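Local coordinates for acyl-CoA N-acyltransferases (NAT) superfamily protein (Arabidopsis thaliana, PDB 6TH0) that probably transfers acetyl groups from acetyl-CoA to the N-terminal methionines of transmembrane proteins and to protein lysines, as a plant NAA60-type enzyme, at residues Glu91-Ile97 against Cys129-His135; Ile45-Ala49 against Glu118-Tyr122; Glu78-Leu82 against Val155-His159; Leu16-Glu20 against Phe36-Val40. One frame throughout, in Å; residues are numbered along the deposited sequence.

Contact 1: Glu91-Ile97 against Cys129-His135; sequences EGTLVYI and CRGVYLH
In this GNAT domain, one piece of a longer protein, T93-I97 and C129-H135 are the parallel strands of a beta-alpha-beta crossover through helix 111-123, the pair that splays apart to admit acetyl-CoA. R130 N bonds to T93 O and V95 N to G131 O. Between them the register slips by one residue, a beta bulge at R130-G131, where G131 has backbone angles that would jam a CB against the carbonyl oxygen before it. Y133 then gives its N to V95 O and its O to I97 N. Just beyond, water 1 stands between the strands, donating to I97 O at 2.8 Å and accepting from H135 N at 2.9 Å. At the other end, R130 grips E91 O side-on, with NE at 2.9 Å and NH2 at 3.0 Å. That oxygen lies in the guanidinium plane, while NH2 sits above the carbonyl plane. Facing helix 111-123, V95 CG2 meets C129 SG and I97 CD1 meets V132 CG1, both at 3.7 Å. The aromatics line the other face. Y96, its CG anti to the backbone N (chi1 -178°), turns its ring edge to the face of Y133, planes 60° apart, and CD1 stands 3.3 Å from CE2 of Y133. H135 touches the bound acetyl-CoA and bonds through NE2 to E78; its ND1, at the imidazole edge, is hydrogen-bonded to Y96 OH at 2.7 Å.

Contact 2: Ile45-Ala49 against Glu118-Tyr122; sequences IVSWA and EVVKY
The indole of W48 meets helix 111-123 with one face and with the rim of its six-membered ring. Over the face stands E118 CB, 3.9 Å from the centroid of the five-membered ring and only 3° off its normal, a nearly ideal CH-pi contact. At the rim, W48 CH2 comes within 3.5 Å of Y122 CB, and the indole edge points at the face of the Y122 ring in an offset edge-to-face pair, with centroids 5.5 Å apart and planes at 67°. V119 CG2 adds a methyl against W48 CZ3 at 3.8 Å. Two residues earlier on the strand, V46 CG1 lies 3.7 Å from Y122 CZ. Y122 can bridge both residues because its CG is anti to the backbone N (chi1 178°), which swings the ring off the helix toward the strand.

V46 and W48 point to the helix, whereas S47 between them points away from it, and its side chain touches V39 of helix 33-41. This is the alpha-on-beta layering of the GNAT fold: strand 45-49 and helix 118-122 have axes 9.7 Å apart, and V119 continues inward to V67, V95 and I97. At the outer end, the E118 chain bends at chi2 and its OE2 forms a salt bridge to K121 NZ at 3.6 Å.

No hydrogen bond or salt bridge joins strand to helix here, and E118 OE1 stays 3.9 Å from W48 NE1. With the E118-K121 pair made within the helix, the contact rests on CH-pi, edge-to-face and methyl packing.

Contact 3: Glu78-Leu82 against Val155-His159; sequences EISDL and VRRLH
D81 and R156 make the tight part of this contact, a two-pronged, end-on salt bridge, although D81 is itself exposed. R156 NH1 bonds to D81 OD2 at 3.1 Å and NH2 to D81 OD1 at 3.2 Å, both nearly straight, with N-H...O angles of 171° and 177°. Carboxylate and guanidinium lie almost coplanar, 17° apart, and OD2 is met on its syn lone pair. R156 spans the distance because its chain is extended from CG to NE.

Everything else is looser. L82 CD1 and V155 CG1 reach toward each other tip to tip, just touching at 4.0 Å. No backbone bond joins the segments; the closest CA atoms, I79 CA and V155 CA, are 9.4 Å apart. In the GNAT fold of this chain, the loop between strands 63-73 and 93-102 here leans against 153-164, an edge strand of the sheet, with I79 tucked onto L173 of the strand beside it.

On the E78 side a water does the joining: water 2 accepts from R156 NE at 2.9 Å and donates to E78 OE2 at 3.0 Å. A leucine in place of R156 would probably leave the D81 carboxylate without its mate and free to turn, and water 2 without its donor. E78 OE2 is chiefly engaged by H135 NE2, and L158 CD2 lies against the same oxygen at 3.5 Å.

Contact 4: Leu16-Glu20 against Phe36-Val40; sequences LERLE and FQNVV
The F36 ring lies against the backbone and side chain of E20. E20 CA stands over the centre of one face, 4.1 Å from the centroid and 8° off the normal, a CH-pi contact, and E20 CG presses closer still, 3.4 Å from F36 CG. At the ring edge, L19 CD2 meets F36 CD1 at 3.8 Å. The same methyl wedges on into helix 33-41, 3.5 Å from V39 CG1 and 4.0 Å from V40 CG1. In L19, CG anti to the backbone N (chi1 -169°) carries that methyl across to the second helix. One turn earlier, L16 CD1 rests on F36 CB at 3.8 Å, and its other methyl, CD2, is tight against Q37 NE2.

These are the two helices that follow the first strand of the GNAT fold. Their axes here pass 10.2 Å apart at 125°, and the contact between the segments is side-chain packing without a hydrogen bond across. An alanine at F36 is likely to open a gap beneath E20 and leave L19 CD2 without its aromatic neighbour.

Around this first shell, H23 from the next turn of helix 16-26 packs edge-to-face with F36, and Y31 also touches it. Further in, both helices settle on the sheet and on I11: L19 on F66, V39 on I45 and T68, while L19 and V40 share I11.

In the fold
Contacts 2 and 3 both pack against contact 1, from its two faces. V119 of contact 2 plugs into it from the helix side, its CG1 3.6 Å from V95 CG1. On the other face contact 3 joins it through E78 OE2, probably hydrogen-bonded to H135 NE2 at 2.5 Å, and through I79 CD1, 3.6 Å from Y133 CG. Contact 4 does not touch contact 1, their centres being 22 Å apart, and meets contact 2 through V39 CG1, 3.8 Å from S47 OG. Contact 1 comes nearest the acetyl-CoA: H135 touches it, whereas the side chains of V119, L19 and L158 stay about 11 to 12 Å away. Contacts 3 and 4 flank the chain's centre on opposite sides, centres 29 Å apart.

Contact 1: Glu91-Ile97 against Cys129-His135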
loop_
_atom_site.group_PDB
_atom_site.type_symbol
_atom_site.label_atom_id
_atom_site.label_comp_id
_atom_site.label_asym_id
_atom_site.label_seq_id
_atom_site.Cartn_x
_atom_site.Cartn_y
_atom_site.Cartn_z
ATOM N N GLU A 91 -8.219 8.801 -20.020
ATOM C CA GLU A 91 -8.621 7.679 -19.177
ATOM C C GLU A 91 -8.168 7.879 -17.736
ATOM O O GLU A 91 -8.956 7.700 -16.791
ATOM C CB GLU A 91 -8.057 6.381 -19.744
ATOM C CG GLU A 91 -8.745 5.147 -19.225
ATOM C CD GLU A 91 -7.963 3.888 -19.522
ATOM O OE1 GLU A 91 -7.560 3.685 -20.697
ATOM O OE2 GLU A 91 -7.743 3.110 -18.569
ATOM N N GLY A 92 -6.902 8.229 -17.534
ATOM C CA GLY A 92 -6.405 8.388 -16.185
ATOM C C GLY A 92 -5.925 7.089 -15.557
ATOM O O GLY A 92 -6.043 5.995 -16.116
ATOM N N THR A 93 -5.313 7.236 -14.387
ATOM C CA THR A 93 -4.735 6.132 -13.640
ATOM C C THR A 93 -5.256 6.103 -12.211
ATOM O O THR A 93 -5.948 7.007 -11.746
ATOM C CB THR A 93 -3.211 6.232 -13.604
ATOM O OG1 THR A 93 -2.849 7.539 -13.130
ATOM C CG2 THR A 93 -2.602 5.967 -15.006
ATOM N N LEU A 94 -4.863 5.044 -11.532
ATOM C CA LEU A 94 -5.150 4.819 -10.125
ATOM C C LEU A 94 -3.883 4.278 -9.488
ATOM O O LEU A 94 -3.060 3.660 -10.165
ATOM C CB LEU A 94 -6.291 3.825 -9.940
ATOM C CG LEU A 94 -7.669 4.291 -10.364
ATOM C CD1 LEU A 94 -8.597 3.109 -10.531
ATOM C CD2 LEU A 94 -8.206 5.255 -9.321
ATOM N N VAL A 95 -3.711 4.554 -8.194
ATOM C CA VAL A 95 -2.659 3.932 -7.394
ATOM C C VAL A 95 -3.297 2.827 -6.567
ATOM O O VAL A 95 -4.306 3.061 -5.890
ATOM C CB VAL A 95 -1.946 4.965 -6.506
ATOM C CG1 VAL A 95 -0.870 4.288 -5.661
ATOM C CG2 VAL A 95 -1.330 6.064 -7.378
ATOM N N TYR A 96 -2.730 1.620 -6.647
ATOM C CA TYR A 96 -3.212 0.450 -5.916
ATOM C C TYR A 96 -2.209 0.087 -4.826
ATOM O O TYR A 96 -1.094 -0.341 -5.127
ATOM C CB TYR A 96 -3.410 -0.730 -6.878
ATOM C CG TYR A 96 -3.953 -1.990 -6.230
ATOM C CD1 TYR A 96 -5.301 -2.095 -5.883
ATOM C CD2 TYR A 96 -3.121 -3.082 -5.984
ATOM C CE1 TYR A 96 -5.807 -3.239 -5.291
ATOM C CE2 TYR A 96 -3.613 -4.232 -5.386
ATOM C CZ TYR A 96 -4.949 -4.311 -5.043
ATOM O OH TYR A 96 -5.426 -5.465 -4.460
ATOM N N ILE A 97 -2.615 0.206 -3.562
ATOM C CA ILE A 97 -1.713 -0.205 -2.488
ATOM C C ILE A 97 -1.682 -1.720 -2.439
ATOM O O ILE A 97 -2.733 -2.379 -2.377
ATOM C CB ILE A 97 -2.148 0.384 -1.139
ATOM C CG1 ILE A 97 -1.897 1.893 -1.105
ATOM C CG2 ILE A 97 -1.401 -0.352 0.018
ATOM C CD1 ILE A 97 -2.610 2.599 0.024
ATOM N N CYS A 129 -4.344 11.133 -12.257
ATOM C CA CYS A 129 -4.486 10.072 -11.259
ATOM C C CYS A 129 -5.736 10.307 -10.419
ATOM O O CYS A 129 -5.862 11.333 -9.741
ATOM C CB CYS A 129 -3.250 10.007 -10.374
ATOM S SG CYS A 129 -3.306 8.623 -9.207
ATOM N N ARG A 130 -6.635 9.326 -10.414
ATOM C CA ARG A 130 -7.971 9.531 -9.871
ATOM C C ARG A 130 -8.088 9.174 -8.404
ATOM O O ARG A 130 -9.109 9.511 -7.780
ATOM C CB ARG A 130 -8.994 8.712 -10.663
ATOM C CG ARG A 130 -9.017 9.050 -12.160
ATOM C CD ARG A 130 -10.019 8.194 -12.919
ATOM N NE ARG A 130 -10.143 8.571 -14.324
ATOM C CZ ARG A 130 -10.984 9.494 -14.784
ATOM N NH1 ARG A 130 -11.785 10.143 -13.946
ATOM N NH2 ARG A 130 -11.032 9.775 -16.082
ATOM N N GLY A 131 -7.079 8.555 -7.835
ATOM C CA GLY A 131 -7.150 8.207 -6.429
ATOM C C GLY A 131 -6.381 6.938 -6.132
ATOM O O GLY A 131 -5.521 6.515 -6.901
ATOM N N VAL A 132 -6.722 6.349 -4.983
ATOM C CA VAL A 132 -6.035 5.197 -4.409
ATOM C C VAL A 132 -7.074 4.137 -4.073
ATOM O O VAL A 132 -8.165 4.466 -3.599
ATOM C CB VAL A 132 -5.253 5.598 -3.135
ATOM C CG1 VAL A 132 -4.459 4.410 -2.554
ATOM C CG2 VAL A 132 -4.358 6.815 -3.412
ATOM N N TYR A 133 -6.754 2.869 -4.334
ATOM C CA TYR A 133 -7.606 1.769 -3.890
ATOM C C TYR A 133 -6.736 0.596 -3.456
ATOM O O TYR A 133 -5.520 0.577 -3.661
ATOM C CB TYR A 133 -8.645 1.350 -4.953
ATOM C CG TYR A 133 -8.174 0.544 -6.160
ATOM C CD1 TYR A 133 -7.372 1.115 -7.153
ATOM C CD2 TYR A 133 -8.589 -0.777 -6.337
ATOM C CE1 TYR A 133 -6.957 0.363 -8.264
ATOM C CE2 TYR A 133 -8.192 -1.524 -7.440
ATOM C CZ TYR A 133 -7.380 -0.954 -8.407
ATOM O OH TYR A 133 -6.992 -1.713 -9.515
ATOM N N LEU A 134 -7.365 -0.349 -2.774
ATOM C CA LEU A 134 -6.671 -1.500 -2.221
ATOM C C LEU A 134 -7.714 -2.489 -1.724
ATOM O O LEU A 134 -8.912 -2.193 -1.675
ATOM C CB LEU A 134 -5.732 -1.079 -1.087
ATOM C CG LEU A 134 -6.509 -0.578 0.140
ATOM C CD1 LEU A 134 -5.697 -0.877 1.365
ATOM C CD2 LEU A 134 -6.864 0.920 0.078
ATOM N N HIS A 135 -7.234 -3.655 -1.320
ATOM C CA HIS A 135 -8.057 -4.671 -0.695
ATOM C C HIS A 135 -7.494 -4.965 0.685
ATOM O O HIS A 135 -6.276 -5.033 0.867
ATOM C CB HIS A 135 -8.115 -5.952 -1.536
ATOM C CG HIS A 135 -8.787 -5.775 -2.861
ATOM N ND1 HIS A 135 -8.111 -5.393 -3.999
ATOM C CD2 HIS A 135 -10.078 -5.948 -3.228
ATOM C CE1 HIS A 135 -8.959 -5.335 -5.012
ATOM N NE2 HIS A 135 -10.160 -5.667 -4.569
HETATM O O HOH W 1 -4.481 -4.470 -1.696
#

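Contact 2: Ile45-Ala49 against Glu118-Tyr122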
loop_
_atom_site.group_PDB
_atom_site.type_symbol
_atom_site.label_atom_id
_atom_site.label_comp_id
_atom_site.label_asym_id
_atom_site.label_seq_id
_atom_site.Cartn_x
_atom_site.Cartn_y
_atom_site.Cartn_z
ATOM N N ILE A 45 6.117 0.113 -9.690
ATOM C CA ILE A 45 5.780 0.025 -8.279
ATOM C C ILE A 45 6.431 1.211 -7.595
ATOM O O ILE A 45 7.621 1.475 -7.790
ATOM C CB ILE A 45 6.267 -1.288 -7.633
ATOM C CG1 ILE A 45 5.458 -2.477 -8.155
ATOM C CG2 ILE A 45 6.226 -1.196 -6.068
ATOM C CD1 ILE A 45 5.787 -3.773 -7.440
ATOM N N VAL A 46 5.628 1.957 -6.849
ATOM C CA VAL A 46 6.112 3.048 -6.028
ATOM C C VAL A 46 6.100 2.547 -4.599
ATOM O O VAL A 46 5.264 1.717 -4.210
ATOM C CB VAL A 46 5.303 4.352 -6.198
ATOM C CG1 VAL A 46 5.567 4.962 -7.565
ATOM C CG2 VAL A 46 3.814 4.094 -6.009
ATOM N N SER A 47 7.040 3.038 -3.809
ATOM C CA SER A 47 7.026 2.552 -2.440
ATOM C C SER A 47 7.785 3.488 -1.517
ATOM O O SER A 47 8.579 4.329 -1.951
ATOM C CB SER A 47 7.630 1.151 -2.377
ATOM O OG SER A 47 8.958 1.196 -2.860
ATOM N N TRP A 48 7.500 3.336 -0.227
ATOM C CA TRP A 48 8.069 4.179 0.809
ATOM C C TRP A 48 8.506 3.313 1.978
ATOM O O TRP A 48 7.824 2.351 2.341
ATOM C CB TRP A 48 7.071 5.233 1.277
ATOM C CG TRP A 48 6.856 6.312 0.274
ATOM C CD1 TRP A 48 7.498 7.513 0.221
ATOM C CD2 TRP A 48 5.942 6.297 -0.835
ATOM N NE1 TRP A 48 7.038 8.248 -0.841
ATOM C CE2 TRP A 48 6.077 7.528 -1.501
ATOM C CE3 TRP A 48 5.017 5.368 -1.320
ATOM C CZ2 TRP A 48 5.329 7.857 -2.640
ATOM C CZ3 TRP A 48 4.267 5.692 -2.440
ATOM C CH2 TRP A 48 4.436 6.929 -3.095
ATOM N N ALA A 49 9.636 3.665 2.565
ATOM C CA ALA A 49 10.120 3.032 3.776
ATOM C C ALA A 49 10.009 4.037 4.911
ATOM O O ALA A 49 10.142 5.244 4.705
ATOM C CB ALA A 49 11.572 2.566 3.618
ATOM N N GLU A 118 1.573 9.205 2.468
ATOM C CA GLU A 118 2.543 9.344 1.384
ATOM C C GLU A 118 1.959 8.878 0.058
ATOM O O GLU A 118 2.169 9.516 -0.980
ATOM C CB GLU A 118 3.812 8.554 1.705
ATOM C CG GLU A 118 4.591 9.079 2.902
ATOM C CD GLU A 118 5.123 10.479 2.678
ATOM O OE1 GLU A 118 5.347 10.836 1.509
ATOM O OE2 GLU A 118 5.300 11.228 3.664
ATOM N N VAL A 119 1.211 7.774 0.071
ATOM C CA VAL A 119 0.640 7.261 -1.167
ATOM C C VAL A 119 -0.428 8.211 -1.704
ATOM O O VAL A 119 -0.481 8.490 -2.905
ATOM C CB VAL A 119 0.069 5.851 -0.947
ATOM C CG1 VAL A 119 -0.539 5.333 -2.238
ATOM C CG2 VAL A 119 1.166 4.888 -0.429
ATOM N N VAL A 120 -1.288 8.726 -0.826
ATOM C CA VAL A 120 -2.328 9.661 -1.258
ATOM C C VAL A 120 -1.706 10.948 -1.776
ATOM O O VAL A 120 -2.111 11.479 -2.817
ATOM C CB VAL A 120 -3.303 9.935 -0.096
ATOM C CG1 VAL A 120 -4.334 10.998 -0.497
ATOM C CG2 VAL A 120 -3.958 8.649 0.366
ATOM N N LYS A 121 -0.709 11.469 -1.061
ATOM C CA LYS A 121 -0.014 12.668 -1.516
ATOM C C LYS A 121 0.670 12.435 -2.856
ATOM O O LYS A 121 0.727 13.337 -3.699
ATOM C CB LYS A 121 0.981 13.099 -0.438
ATOM C CG LYS A 121 0.343 13.951 0.657
ATOM C CD LYS A 121 1.242 14.183 1.874
ATOM C CE LYS A 121 2.668 14.563 1.546
ATOM N NZ LYS A 121 3.546 14.190 2.707
ATOM N N TYR A 122 1.196 11.229 -3.069
ATOM C CA TYR A 122 1.787 10.893 -4.358
ATOM C C TYR A 122 0.734 10.892 -5.458
ATOM O O TYR A 122 0.928 11.499 -6.517
ATOM C CB TYR A 122 2.495 9.536 -4.287
ATOM C CG TYR A 122 3.098 9.120 -5.615
ATOM C CD1 TYR A 122 4.301 9.664 -6.046
ATOM C CD2 TYR A 122 2.460 8.201 -6.444
ATOM C CE1 TYR A 122 4.861 9.306 -7.261
ATOM C CE2 TYR A 122 3.019 7.836 -7.670
ATOM C CZ TYR A 122 4.215 8.392 -8.064
ATOM O OH TYR A 122 4.782 8.037 -9.263
#

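Contact 3: Glu78-Leu82 against Val155-His159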
loop_
_atom_site.group_PDB
_atom_site.type_symbol
_atom_site.label_atom_id
_atom_site.label_comp_id
_atom_site.label_asym_id
_atom_site.label_seq_id
_atom_site.Cartn_x
_atom_site.Cartn_y
_atom_site.Cartn_z
ATOM N N GLU A 78 -10.574 -2.815 -11.405
ATOM C CA GLU A 78 -11.870 -3.368 -11.047
ATOM C C GLU A 78 -12.862 -2.323 -10.552
ATOM O O GLU A 78 -14.039 -2.656 -10.388
ATOM C CB GLU A 78 -11.696 -4.434 -9.970
ATOM C CG GLU A 78 -11.301 -3.864 -8.633
ATOM C CD GLU A 78 -10.784 -4.928 -7.682
ATOM O OE1 GLU A 78 -9.685 -5.468 -7.937
ATOM O OE2 GLU A 78 -11.477 -5.213 -6.679
ATOM N N ILE A 79 -12.436 -1.087 -10.305
ATOM C CA ILE A 79 -13.351 -0.053 -9.838
ATOM C C ILE A 79 -13.680 0.929 -10.953
ATOM O O ILE A 79 -14.214 2.010 -10.694
ATOM C CB ILE A 79 -12.801 0.687 -8.610
ATOM C CG1 ILE A 79 -11.494 1.391 -8.961
ATOM C CG2 ILE A 79 -12.620 -0.267 -7.444
ATOM C CD1 ILE A 79 -10.935 2.201 -7.837
ATOM N N SER A 80 -13.401 0.554 -12.199
ATOM C CA SER A 80 -13.749 1.414 -13.317
ATOM C C SER A 80 -15.243 1.707 -13.330
ATOM O O SER A 80 -15.667 2.761 -13.813
ATOM C CB SER A 80 -13.311 0.773 -14.633
ATOM O OG SER A 80 -13.497 1.669 -15.704
ATOM N N ASP A 81 -16.055 0.776 -12.817
ATOM C CA ASP A 81 -17.496 0.984 -12.773
ATOM C C ASP A 81 -17.882 2.113 -11.828
ATOM O O ASP A 81 -19.010 2.610 -11.902
ATOM C CB ASP A 81 -18.220 -0.291 -12.339
ATOM C CG ASP A 81 -17.813 -0.750 -10.943
ATOM O OD1 ASP A 81 -16.607 -0.905 -10.674
ATOM O OD2 ASP A 81 -18.715 -0.930 -10.095
ATOM N N LEU A 82 -16.980 2.524 -10.943
ATOM C CA LEU A 82 -17.313 3.531 -9.944
ATOM C C LEU A 82 -16.955 4.942 -10.385
ATOM O O LEU A 82 -17.307 5.900 -9.686
ATOM C CB LEU A 82 -16.575 3.225 -8.637
ATOM C CG LEU A 82 -16.775 1.870 -7.964
ATOM C CD1 LEU A 82 -15.895 1.816 -6.740
ATOM C CD2 LEU A 82 -18.240 1.650 -7.598
ATOM N N VAL A 155 -16.161 -0.199 -0.075
ATOM C CA VAL A 155 -17.096 -0.327 -1.186
ATOM C C VAL A 155 -17.900 -1.624 -1.146
ATOM O O VAL A 155 -19.135 -1.595 -1.191
ATOM C CB VAL A 155 -16.344 -0.214 -2.526
ATOM C CG1 VAL A 155 -17.303 -0.402 -3.695
ATOM C CG2 VAL A 155 -15.605 1.102 -2.600
ATOM N N ARG A 156 -17.215 -2.765 -1.089
ATOM C CA ARG A 156 -17.900 -4.047 -1.220
ATOM C C ARG A 156 -16.979 -5.160 -0.749
ATOM O O ARG A 156 -15.765 -4.986 -0.628
ATOM C CB ARG A 156 -18.350 -4.289 -2.668
ATOM C CG ARG A 156 -17.225 -4.208 -3.709
ATOM C CD ARG A 156 -17.858 -3.895 -5.069
ATOM N NE ARG A 156 -16.848 -3.547 -6.056
ATOM C CZ ARG A 156 -17.091 -2.824 -7.147
ATOM N NH1 ARG A 156 -18.312 -2.361 -7.381
ATOM N NH2 ARG A 156 -16.108 -2.560 -8.000
ATOM N N ARG A 157 -17.575 -6.325 -0.521
ATOM C CA ARG A 157 -16.856 -7.518 -0.098
ATOM C C ARG A 157 -16.612 -8.445 -1.287
ATOM O O ARG A 157 -17.538 -8.726 -2.057
ATOM C CB ARG A 157 -17.650 -8.258 0.975
ATOM C CG ARG A 157 -16.913 -9.431 1.608
ATOM C CD ARG A 157 -17.811 -10.139 2.599
ATOM N NE ARG A 157 -17.072 -11.139 3.355
ATOM C CZ ARG A 157 -16.612 -10.941 4.585
ATOM N NH1 ARG A 157 -15.950 -11.903 5.200
ATOM N NH2 ARG A 157 -16.815 -9.781 5.201
ATOM N N LEU A 158 -15.368 -8.898 -1.442
ATOM C CA LEU A 158 -14.993 -9.864 -2.474
ATOM C C LEU A 158 -14.747 -11.218 -1.816
ATOM O O LEU A 158 -13.864 -11.347 -0.965
ATOM C CB LEU A 158 -13.746 -9.408 -3.233
ATOM C CG LEU A 158 -13.986 -8.194 -4.134
ATOM C CD1 LEU A 158 -14.282 -6.939 -3.326
ATOM C CD2 LEU A 158 -12.831 -7.973 -5.099
ATOM N N HIS A 159 -15.481 -12.233 -2.250
ATOM C CA HIS A 159 -15.380 -13.540 -1.621
ATOM C C HIS A 159 -14.206 -14.350 -2.167
ATOM O O HIS A 159 -13.940 -14.361 -3.372
ATOM C CB HIS A 159 -16.690 -14.295 -1.817
ATOM C CG HIS A 159 -17.872 -13.561 -1.265
ATOM N ND1 HIS A 159 -18.240 -13.638 0.061
ATOM C CD2 HIS A 159 -18.751 -12.714 -1.851
ATOM C CE1 HIS A 159 -19.301 -12.878 0.266
ATOM N NE2 HIS A 159 -19.630 -12.304 -0.877
HETATM O O HOH W 2 -14.469 -4.892 -6.949
#

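Contact 4: Leu16-Glu20 against Phe36-Val40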
loop_
_atom_site.group_PDB
_atom_site.type_symbol
_atom_site.label_atom_id
_atom_site.label_comp_id
_atom_site.label_asym_id
_atom_site.label_seq_id
_atom_site.Cartn_x
_atom_site.Cartn_y
_atom_site.Cartn_z
ATOM N N LEU A 16 16.523 -4.683 0.026
ATOM C CA LEU A 16 15.937 -5.914 -0.500
ATOM C C LEU A 16 15.789 -6.994 0.574
ATOM O O LEU A 16 14.698 -7.532 0.771
ATOM C CB LEU A 16 16.768 -6.432 -1.672
ATOM C CG LEU A 16 16.227 -7.733 -2.261
ATOM C CD1 LEU A 16 14.852 -7.510 -2.854
ATOM C CD2 LEU A 16 17.175 -8.285 -3.308
ATOM N N GLU A 17 16.891 -7.354 1.236
ATOM C CA GLU A 17 16.852 -8.425 2.236
ATOM C C GLU A 17 15.856 -8.116 3.343
ATOM O O GLU A 17 15.000 -8.944 3.676
ATOM C CB GLU A 17 18.241 -8.651 2.830
ATOM C CG GLU A 17 18.367 -9.941 3.621
ATOM C CD GLU A 17 19.664 -10.015 4.411
ATOM O OE1 GLU A 17 20.659 -9.390 3.981
ATOM O OE2 GLU A 17 19.683 -10.688 5.464
ATOM N N ARG A 18 15.949 -6.920 3.923
ATOM C CA ARG A 18 15.035 -6.559 5.004
ATOM C C ARG A 18 13.589 -6.539 4.523
ATOM O O ARG A 18 12.691 -7.030 5.214
ATOM C CB ARG A 18 15.433 -5.205 5.592
ATOM C CG ARG A 18 14.400 -4.594 6.535
ATOM C CD ARG A 18 14.317 -5.363 7.853
ATOM N NE ARG A 18 13.647 -4.548 8.863
ATOM C CZ ARG A 18 13.270 -4.997 10.059
ATOM N NH1 ARG A 18 13.501 -6.258 10.394
ATOM N NH2 ARG A 18 12.677 -4.183 10.918
ATOM N N LEU A 19 13.346 -5.989 3.332
ATOM C CA LEU A 19 11.991 -5.918 2.800
ATOM C C LEU A 19 11.384 -7.302 2.646
ATOM O O LEU A 19 10.224 -7.525 3.031
ATOM C CB LEU A 19 11.990 -5.191 1.448
ATOM C CG LEU A 19 10.619 -4.813 0.879
ATOM C CD1 LEU A 19 9.866 -3.777 1.717
ATOM C CD2 LEU A 19 10.752 -4.379 -0.590
ATOM N N GLU A 20 12.139 -8.240 2.072
ATOM C CA GLU A 20 11.605 -9.583 1.897
ATOM C C GLU A 20 11.323 -10.207 3.249
ATOM O O GLU A 20 10.267 -10.807 3.464
ATOM C CB GLU A 20 12.574 -10.474 1.128
ATOM C CG GLU A 20 12.680 -10.222 -0.363
ATOM C CD GLU A 20 13.650 -11.192 -1.014
ATOM O OE1 GLU A 20 14.814 -11.263 -0.559
ATOM O OE2 GLU A 20 13.246 -11.899 -1.963
ATOM N N PHE A 36 9.765 -8.598 -5.011
ATOM C CA PHE A 36 10.587 -7.679 -4.239
ATOM C C PHE A 36 11.664 -7.026 -5.088
ATOM O O PHE A 36 12.071 -5.898 -4.783
ATOM C CB PHE A 36 11.142 -8.402 -3.020
ATOM C CG PHE A 36 10.056 -8.842 -2.094
ATOM C CD1 PHE A 36 9.431 -7.924 -1.265
ATOM C CD2 PHE A 36 9.619 -10.155 -2.094
ATOM C CE1 PHE A 36 8.401 -8.305 -0.440
ATOM C CE2 PHE A 36 8.593 -10.549 -1.252
ATOM C CZ PHE A 36 7.979 -9.617 -0.427
ATOM N N GLN A 37 12.146 -7.711 -6.132
ATOM C CA GLN A 37 13.027 -7.061 -7.092
ATOM C C GLN A 37 12.296 -5.921 -7.789
ATOM O O GLN A 37 12.866 -4.849 -8.022
ATOM C CB GLN A 37 13.539 -8.067 -8.133
ATOM C CG GLN A 37 14.622 -9.030 -7.667
ATOM C CD GLN A 37 15.927 -8.333 -7.314
ATOM O OE1 GLN A 37 16.256 -7.284 -7.867
ATOM N NE2 GLN A 37 16.692 -8.936 -6.413
ATOM N N ASN A 38 11.051 -6.168 -8.193
ATOM C CA ASN A 38 10.239 -5.119 -8.803
ATOM C C ASN A 38 10.112 -3.920 -7.871
ATOM O O ASN A 38 10.298 -2.773 -8.288
ATOM C CB ASN A 38 8.870 -5.699 -9.156
ATOM C CG ASN A 38 7.958 -4.719 -9.893
ATOM O OD1 ASN A 38 8.316 -3.567 -10.200
ATOM N ND2 ASN A 38 6.777 -5.217 -10.246
ATOM N N VAL A 39 9.858 -4.170 -6.591
ATOM C CA VAL A 39 9.656 -3.076 -5.641
ATOM C C VAL A 39 10.912 -2.215 -5.552
ATOM O O VAL A 39 10.861 -0.995 -5.736
ATOM C CB VAL A 39 9.264 -3.629 -4.257
ATOM C CG1 VAL A 39 9.288 -2.523 -3.212
ATOM C CG2 VAL A 39 7.888 -4.290 -4.286
ATOM N N VAL A 40 12.067 -2.839 -5.286
ATOM C CA VAL A 40 13.280 -2.061 -5.032
ATOM C C VAL A 40 13.817 -1.415 -6.302
ATOM O O VAL A 40 14.565 -0.432 -6.229
ATOM C CB VAL A 40 14.353 -2.949 -4.379
ATOM C CG1 VAL A 40 13.785 -3.586 -3.099
ATOM C CG2 VAL A 40 14.869 -4.007 -5.376
#